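Local coordinates for protein D-threo-3-hydroxyaspartate dehydratase (Delftia, PDB 3WQC) that catalyses the pyridoxal 5'-phosphate-dependent deamination of D-threo-3-hydroxyaspartate to oxaloacetate and ammonia, and also acts on L-threo- and L-erythro-3-hydroxyaspartate and D-serine, at residues E193-L198 / R256-C261; M174-V179 / E211-A216. One frame throughout, in Å; residues are numbered along the deposited sequence.

Contact 1. Residues E193-L198 / R256-C261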
ATOM      1  N   GLU B 193      27.103 -16.347   6.726  1.00 28.10           N
ATOM      2  CA  GLU B 193      27.633 -17.505   5.890  1.00 26.36           C
ATOM      3  C   GLU B 193      26.667 -17.825   4.755  1.00 26.29           C
ATOM      4  O   GLU B 193      27.127 -17.914   3.575  1.00 26.01           O
ATOM      5  CB  GLU B 193      27.808 -18.751   6.783  1.00 33.28           C
ATOM      6  CG  GLU B 193      28.920 -18.551   7.712  1.00 50.29           C
ATOM      7  CD  GLU B 193      28.365 -18.179   9.128  1.00 50.28           C
ATOM      8  OE1 GLU B 193      27.058 -17.725   9.268  1.00128.16           O
ATOM      9  OE2 GLU B 193      29.217 -18.335  10.132  1.00115.81           O
ATOM     10  N   ALA B 194      25.329 -17.879   5.026  1.00 22.36           N
ATOM     11  CA  ALA B 194      24.359 -18.235   3.990  1.00 22.90           C
ATOM     12  C   ALA B 194      24.269 -17.128   2.962  1.00 23.78           C
ATOM     13  O   ALA B 194      24.100 -17.419   1.769  1.00 21.72           O
ATOM     14  CB  ALA B 194      23.020 -18.503   4.619  1.00 25.02           C
ATOM     15  N   LEU B 195      24.356 -15.859   3.416  1.00 20.39           N
ATOM     16  CA  LEU B 195      24.262 -14.730   2.451  1.00 19.96           C
ATOM     17  C   LEU B 195      25.489 -14.735   1.526  1.00 19.40           C
ATOM     18  O   LEU B 195      25.399 -14.416   0.351  1.00 20.46           O
ATOM     19  CB  LEU B 195      24.174 -13.390   3.199  1.00 20.61           C
ATOM     20  CG  LEU B 195      22.823 -13.114   3.863  1.00 19.73           C
ATOM     21  CD1 LEU B 195      23.012 -11.964   4.863  1.00 22.81           C
ATOM     22  CD2 LEU B 195      21.781 -12.742   2.824  1.00 21.81           C
ATOM     23  N   GLN B 196      26.691 -14.975   2.089  1.00 21.15           N
ATOM     24  CA  GLN B 196      27.900 -14.954   1.288  1.00 23.41           C
ATOM     25  C   GLN B 196      27.822 -16.080   0.234  1.00 20.58           C
ATOM     26  O   GLN B 196      28.200 -15.883  -0.929  1.00 20.01           O
ATOM     27  CB  GLN B 196      29.157 -15.123   2.192  1.00 22.75           C
ATOM     28  CG  GLN B 196      30.504 -15.122   1.417  1.00 29.38           C
ATOM     29  CD  GLN B 196      31.716 -15.295   2.347  1.00 49.43           C
ATOM     30  OE1 GLN B 196      31.908 -14.549   3.285  1.00 53.54           O
ATOM     31  NE2 GLN B 196      32.499 -16.287   2.080  1.00 56.99           N
ATOM     32  N   ALA B 197      27.317 -17.243   0.632  1.00 21.29           N
ATOM     33  CA  ALA B 197      27.212 -18.410  -0.295  1.00 21.37           C
ATOM     34  C   ALA B 197      26.200 -18.086  -1.383  1.00 17.83           C
ATOM     35  O   ALA B 197      26.470 -18.385  -2.569  1.00 20.13           O
ATOM     36  CB  ALA B 197      26.790 -19.700   0.468  1.00 22.85           C
ATOM     37  N   LEU B 198      25.066 -17.466  -1.042  1.00 19.01           N
ATOM     38  CA  LEU B 198      24.037 -17.156  -2.071  1.00 18.56           C
ATOM     39  C   LEU B 198      24.609 -16.093  -3.008  1.00 19.07           C
ATOM     40  O   LEU B 198      24.371 -16.193  -4.202  1.00 18.97           O
ATOM     41  CB  LEU B 198      22.708 -16.742  -1.396  1.00 17.39           C
ATOM     42  CG  LEU B 198      21.645 -16.303  -2.461  1.00 16.49           C
ATOM     43  CD1 LEU B 198      21.244 -17.450  -3.393  1.00 19.84           C
ATOM     44  CD2 LEU B 198      20.486 -15.750  -1.664  1.00 22.13           C
ATOM     45  N   ARG B 256      17.221  -5.354   8.741  1.00 16.92           N
ATOM     46  CA  ARG B 256      17.823  -5.488  10.088  1.00 17.00           C
ATOM     47  C   ARG B 256      17.785  -6.978  10.490  1.00 15.08           C
ATOM     48  O   ARG B 256      18.815  -7.548  10.971  1.00 21.48           O
ATOM     49  CB  ARG B 256      17.017  -4.653  11.095  1.00 18.92           C
ATOM     50  CG  ARG B 256      17.612  -4.726  12.497  1.00 21.56           C
ATOM     51  CD  ARG B 256      16.945  -5.873  13.281  1.00 21.25           C
ATOM     52  NE  ARG B 256      17.248  -5.807  14.711  1.00 25.62           N
ATOM     53  CZ  ARG B 256      16.830  -6.714  15.609  1.00 24.94           C
ATOM     54  NH1 ARG B 256      16.072  -7.775  15.245  1.00 28.67           N
ATOM     55  NH2 ARG B 256      17.158  -6.545  16.897  1.00 35.92           N
ATOM     56  N   ASN B 257      16.651  -7.678  10.287  1.00 17.24           N
ATOM     57  CA  ASN B 257      16.539  -9.059  10.649  1.00 18.79           C
ATOM     58  C   ASN B 257      17.399  -9.999   9.768  1.00 20.78           C
ATOM     59  O   ASN B 257      17.888 -11.049  10.261  1.00 22.89           O
ATOM     60  CB  ASN B 257      15.126  -9.528  10.618  1.00 18.62           C
ATOM     61  CG  ASN B 257      14.341  -9.079  11.838  1.00 19.47           C
ATOM     62  OD1 ASN B 257      14.949  -8.816  12.901  1.00 21.97           O
ATOM     63  ND2 ASN B 257      13.000  -9.121  11.749  1.00 18.68           N
ATOM     64  N   ILE B 258      17.592  -9.628   8.494  1.00 17.75           N
ATOM     65  CA  ILE B 258      18.464 -10.415   7.615  1.00 17.52           C
ATOM     66  C   ILE B 258      19.898 -10.286   8.142  1.00 19.93           C
ATOM     67  O   ILE B 258      20.700 -11.249   7.985  1.00 22.83           O
ATOM     68  CB  ILE B 258      18.355  -9.910   6.128  1.00 17.92           C
ATOM     69  CG1 ILE B 258      17.019 -10.420   5.600  1.00 18.67           C
ATOM     70  CG2 ILE B 258      19.506 -10.516   5.239  1.00 21.11           C
ATOM     71  CD1 ILE B 258      16.601  -9.626   4.335  1.00 18.92           C
ATOM     72  N   GLY B 259      20.226  -9.136   8.740  1.00 21.27           N
ATOM     73  CA  GLY B 259      21.509  -8.930   9.430  1.00 23.63           C
ATOM     74  C   GLY B 259      22.449  -8.019   8.710  1.00 21.54           C
ATOM     75  O   GLY B 259      23.632  -7.996   9.052  1.00 30.99           O
ATOM     76  N   VAL B 260      21.962  -7.295   7.704  1.00 19.54           N
ATOM     77  CA  VAL B 260      22.829  -6.445   6.875  1.00 19.80           C
ATOM     78  C   VAL B 260      22.764  -4.984   7.322  1.00 19.33           C
ATOM     79  O   VAL B 260      23.508  -4.138   6.772  1.00 23.95           O
ATOM     80  CB  VAL B 260      22.548  -6.621   5.389  1.00 21.61           C
ATOM     81  CG1 VAL B 260      22.845  -8.117   4.986  1.00 26.81           C
ATOM     82  CG2 VAL B 260      21.114  -6.204   5.047  1.00 25.00           C
ATOM     83  N   CYS B 261      21.967  -4.664   8.372  1.00 20.89           N
ATOM     84  CA  CYS B 261      22.047  -3.315   8.920  1.00 21.68           C
ATOM     85  C   CYS B 261      21.551  -3.459  10.379  1.00 21.70           C
ATOM     86  O   CYS B 261      21.029  -4.508  10.801  1.00 23.48           O
ATOM     87  CB  CYS B 261      21.134  -2.313   8.154  1.00 20.92           C
ATOM     88  SG  CYS B 261      19.384  -2.623   8.316  1.00 22.16           S
TER
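The backbones come nearest at Leu195 and Ile258, whose CA atoms lie 8.9 Å apart, where a turn near the start of helix 192-215 faces the closing turn of helix 253-258. The second helix ends in a Schellman motif: Val260 N bonds back to Met255 O and Gly259 N to Arg256 O. Gly259 is its C' residue, with a positive phi at which a CB would press on the preceding carbonyl oxygen, and glycine, lacking that atom, fits the turn.

The contact is wholly apolar and rests on Leu195, a buried leucine on the inner side of an otherwise more exposed helical turn. Its CG stands beside the backbone N and opposite the carbonyl carbon (chi1 -74°), which carries the forked end across to the other segment. There CD1 meets Ile258 CG2 at 3.8 Å, while the second prong, Leu195 CD2, reaches the same Ile258 CG2 at 4.0 Å. The two side chains run roughly at right angles, and a single branch of the isoleucine sits against both methyls. Past the turn, Val260 turns back toward the helix and offers its CG1 to Leu195 CD1 at 3.9 Å. Branched apolar chains suit these buried positions because they fill the space with methyls and have no polar group to satisfy.

Pro229, which lines the cofactor pocket, touches both Leu195 and Ile258, and the Ile258 side chain is about 8 Å from the pyridoxal phosphate, which places the contact next to the pocket rather than in it. On the helix 253-258 side, Arg256 NH1 donates to Asn257 OD1 at 2.8 Å (N-H...O angle 153°), almost straight out from the carbonyl and in the guanidinium plane.

Contact 2. Residues M174-V179 / E211-A216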
ATOM      1  N   MET B 174      18.564  -6.782 -33.066  1.00 11.95           N
ATOM      2  CA  MET B 174      18.582  -6.052 -31.790  1.00 11.81           C
ATOM      3  C   MET B 174      19.950  -6.118 -31.143  1.00 12.32           C
ATOM      4  O   MET B 174      20.858  -6.865 -31.609  1.00 14.97           O
ATOM      5  CB  MET B 174      17.557  -6.699 -30.839  1.00 11.96           C
ATOM      6  CG  MET B 174      16.119  -6.823 -31.443  1.00 13.38           C
ATOM      7  SD  MET B 174      15.415  -5.155 -31.907  1.00 14.26           S
ATOM      8  CE  MET B 174      15.467  -5.175 -33.726  1.00 14.71           C
ATOM      9  N   ARG B 175      20.161  -5.312 -30.089  1.00 12.85           N
ATOM     10  CA  ARG B 175      21.460  -5.280 -29.425  1.00 13.50           C
ATOM     11  C   ARG B 175      21.332  -6.164 -28.200  1.00 13.20           C
ATOM     12  O   ARG B 175      20.654  -5.766 -27.207  1.00 12.89           O
ATOM     13  CB  ARG B 175      21.812  -3.832 -28.991  1.00 15.07           C
ATOM     14  CG  ARG B 175      23.075  -3.729 -28.106  1.00 21.96           C
ATOM     15  CD  ARG B 175      23.455  -2.254 -27.761  1.00 30.31           C
ATOM     16  NE  ARG B 175      23.828  -1.545 -28.957  1.00 41.07           N
ATOM     17  CZ  ARG B 175      24.595  -0.477 -28.960  1.00 73.35           C
ATOM     18  NH1 ARG B 175      24.933   0.077 -30.102  1.00 64.56           N
ATOM     19  NH2 ARG B 175      24.990   0.048 -27.812  1.00118.41           N
ATOM     20  N   LEU B 176      21.936  -7.347 -28.196  1.00 12.49           N
ATOM     21  CA  LEU B 176      21.931  -8.220 -27.025  1.00 11.17           C
ATOM     22  C   LEU B 176      23.010  -7.641 -26.096  1.00 12.41           C
ATOM     23  O   LEU B 176      24.242  -7.696 -26.344  1.00 13.74           O
ATOM     24  CB  LEU B 176      22.310  -9.635 -27.471  1.00 13.03           C
ATOM     25  CG  LEU B 176      22.466 -10.626 -26.354  1.00 14.81           C
ATOM     26  CD1 LEU B 176      21.412 -10.764 -25.378  1.00 20.99           C
ATOM     27  CD2 LEU B 176      22.861 -12.055 -26.831  1.00 15.15           C
ATOM     28  N   GLY B 177      22.585  -6.973 -25.029  1.00 11.79           N
ATOM     29  CA  GLY B 177      23.463  -6.104 -24.288  1.00 12.03           C
ATOM     30  C   GLY B 177      24.042  -6.726 -23.040  1.00 11.05           C
ATOM     31  O   GLY B 177      24.972  -6.155 -22.412  1.00 13.78           O
ATOM     32  N   GLY B 178      23.517  -7.885 -22.592  1.00 11.85           N
ATOM     33  CA  GLY B 178      23.990  -8.398 -21.321  1.00 13.42           C
ATOM     34  C   GLY B 178      23.039  -9.432 -20.769  1.00 10.96           C
ATOM     35  O   GLY B 178      22.025  -9.796 -21.375  1.00 11.33           O
ATOM     36  N   VAL B 179      23.386  -9.888 -19.540  1.00 10.01           N
ATOM     37  CA  VAL B 179      22.539 -10.765 -18.734  1.00 11.40           C
ATOM     38  C   VAL B 179      22.387 -10.132 -17.363  1.00 10.01           C
ATOM     39  O   VAL B 179      23.273  -9.382 -16.885  1.00 11.39           O
ATOM     40  CB  VAL B 179      23.125 -12.198 -18.537  1.00 10.94           C
ATOM     41  CG1 VAL B 179      22.975 -12.949 -19.868  1.00 11.53           C
ATOM     42  CG2 VAL B 179      24.621 -12.186 -18.116  1.00 12.63           C
ATOM     43  N   GLU B 211      28.998 -16.451 -20.029  1.00 11.84           N
ATOM     44  CA  GLU B 211      30.071 -17.224 -20.709  1.00 12.27           C
ATOM     45  C   GLU B 211      29.517 -18.192 -21.759  1.00 12.84           C
ATOM     46  O   GLU B 211      30.159 -18.463 -22.796  1.00 12.38           O
ATOM     47  CB  GLU B 211      30.921 -17.968 -19.704  1.00 13.32           C
ATOM     48  CG  GLU B 211      31.756 -16.967 -18.939  1.00 15.60           C
ATOM     49  CD  GLU B 211      32.543 -17.599 -17.799  1.00 22.43           C
ATOM     50  OE1 GLU B 211      33.406 -16.922 -17.158  1.00 22.98           O
ATOM     51  OE2 GLU B 211      32.350 -18.799 -17.492  1.00 32.99           O
ATOM     52  N   ALA B 212      28.321 -18.732 -21.511  1.00 11.20           N
ATOM     53  CA  ALA B 212      27.663 -19.645 -22.507  1.00 11.98           C
ATOM     54  C   ALA B 212      27.298 -18.822 -23.764  1.00 12.21           C
ATOM     55  O   ALA B 212      27.552 -19.266 -24.889  1.00 11.89           O
ATOM     56  CB  ALA B 212      26.442 -20.315 -21.888  1.00 13.39           C
ATOM     57  N   LEU B 213      26.680 -17.632 -23.581  1.00 11.52           N
ATOM     58  CA  LEU B 213      26.341 -16.822 -24.751  1.00 11.39           C
ATOM     59  C   LEU B 213      27.627 -16.499 -25.559  1.00 10.60           C
ATOM     60  O   LEU B 213      27.642 -16.587 -26.782  1.00 11.80           O
ATOM     61  CB  LEU B 213      25.678 -15.510 -24.275  1.00 11.37           C
ATOM     62  CG  LEU B 213      24.241 -15.708 -23.748  1.00 10.58           C
ATOM     63  CD1 LEU B 213      23.899 -14.391 -22.982  1.00 12.96           C
ATOM     64  CD2 LEU B 213      23.247 -15.943 -24.908  1.00 11.85           C
ATOM     65  N   ARG B 214      28.669 -16.048 -24.832  1.00 10.98           N
ATOM     66  CA  ARG B 214      29.900 -15.623 -25.562  1.00 11.85           C
ATOM     67  C   ARG B 214      30.577 -16.849 -26.217  1.00 10.92           C
ATOM     68  O   ARG B 214      31.133 -16.730 -27.303  1.00 13.53           O
ATOM     69  CB  ARG B 214      30.871 -15.016 -24.533  1.00 13.37           C
ATOM     70  CG  ARG B 214      30.303 -13.669 -23.983  1.00 14.47           C
ATOM     71  CD  ARG B 214      31.392 -13.221 -22.867  1.00 22.16           C
ATOM     72  NE  ARG B 214      30.971 -12.198 -22.092  1.00 25.43           N
ATOM     73  CZ  ARG B 214      31.115 -12.109 -20.811  1.00 18.75           C
ATOM     74  NH1 ARG B 214      31.868 -12.983 -20.046  1.00 17.88           N
ATOM     75  NH2 ARG B 214      30.542 -11.102 -20.271  1.00 21.58           N
ATOM     76  N   ALA B 215      30.458 -18.036 -25.594  1.00 11.75           N
ATOM     77  CA  ALA B 215      31.039 -19.274 -26.207  1.00 11.89           C
ATOM     78  C   ALA B 215      30.312 -19.591 -27.554  1.00 13.67           C
ATOM     79  O   ALA B 215      30.934 -20.159 -28.447  1.00 16.61           O
ATOM     80  CB  ALA B 215      30.940 -20.456 -25.230  1.00 15.81           C
ATOM     81  N   ALA B 216      29.068 -19.166 -27.715  1.00 13.53           N
ATOM     82  CA  ALA B 216      28.280 -19.317 -28.954  1.00 14.85           C
ATOM     83  C   ALA B 216      28.506 -18.179 -29.918  1.00 14.68           C
ATOM     84  O   ALA B 216      27.785 -18.061 -30.936  1.00 17.77           O
ATOM     85  CB  ALA B 216      26.767 -19.489 -28.585  1.00 18.05           C
TER
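The bond from Ala215 N to Glu211 O, 2.8 Å, belongs to the last regular turn of helix 192-215, and this turn holds Leu213 against strand 175-180. One residue on, Ala216 N reaches Ala212 O at 3.2 Å and, more weakly, Leu213 O as the helix ends.

Across the contact everything is apolar. Leu213 has its CG anti to the carbonyl carbon (chi1 -73°), which directs the forked end to the strand: CD1 touches Val179 CG1 at 3.6 Å, the closest approach here, the two side chains sliding past one another in opposite directions. Leu213 CD2 meets Leu176 CD2 more loosely, at 4.4 Å. Leucine suits this place because its two branches can reach two strand residues, while Glu211 and Ala215 lie on the helix's exposed side. Leu176 and Val179 are three residues apart, yet both point at the helix, which regular alternation would not allow. Gly177 breaks it with a psi of -12°, far from a strand value; at Gly178's angles a CB would collide with the carbonyl oxygen of Gly177.

Strand 175-180, helix 192-215 and strand 222-225 form a beta-alpha-beta crossover of the TIM-type barrel: strand 175-180 pairs in parallel with 140-146 and 222-225, helix 159-171 touches Leu176 through Leu169 and Ala212 through Leu162, and Arg214 NH2 bonds to Cys220 O before the next strand.

How the contacts relate
Both contacts use helix 192-215, one near each end: contact 1 takes its early turn and contact 2 its last. Their centres lie 31 Å apart, with nearest atoms about 14 Å apart, and they do not touch. Along the chain the segments alternate, in the order 174-179, 193-198, 211-216 and 256-261. Contact 2 lies within the beta-alpha layer of the TIM-type barrel, between a strand and the helix that follows it. Contact 1 joins the same helix to helix 253-258, which follows the last barrel strand and leads toward the mixed sheet. In such a barrel the helix starts beside the strands' C-terminal ends, where the active site lies, which puts contact 1 at the cofactor end and contact 2 at the far end.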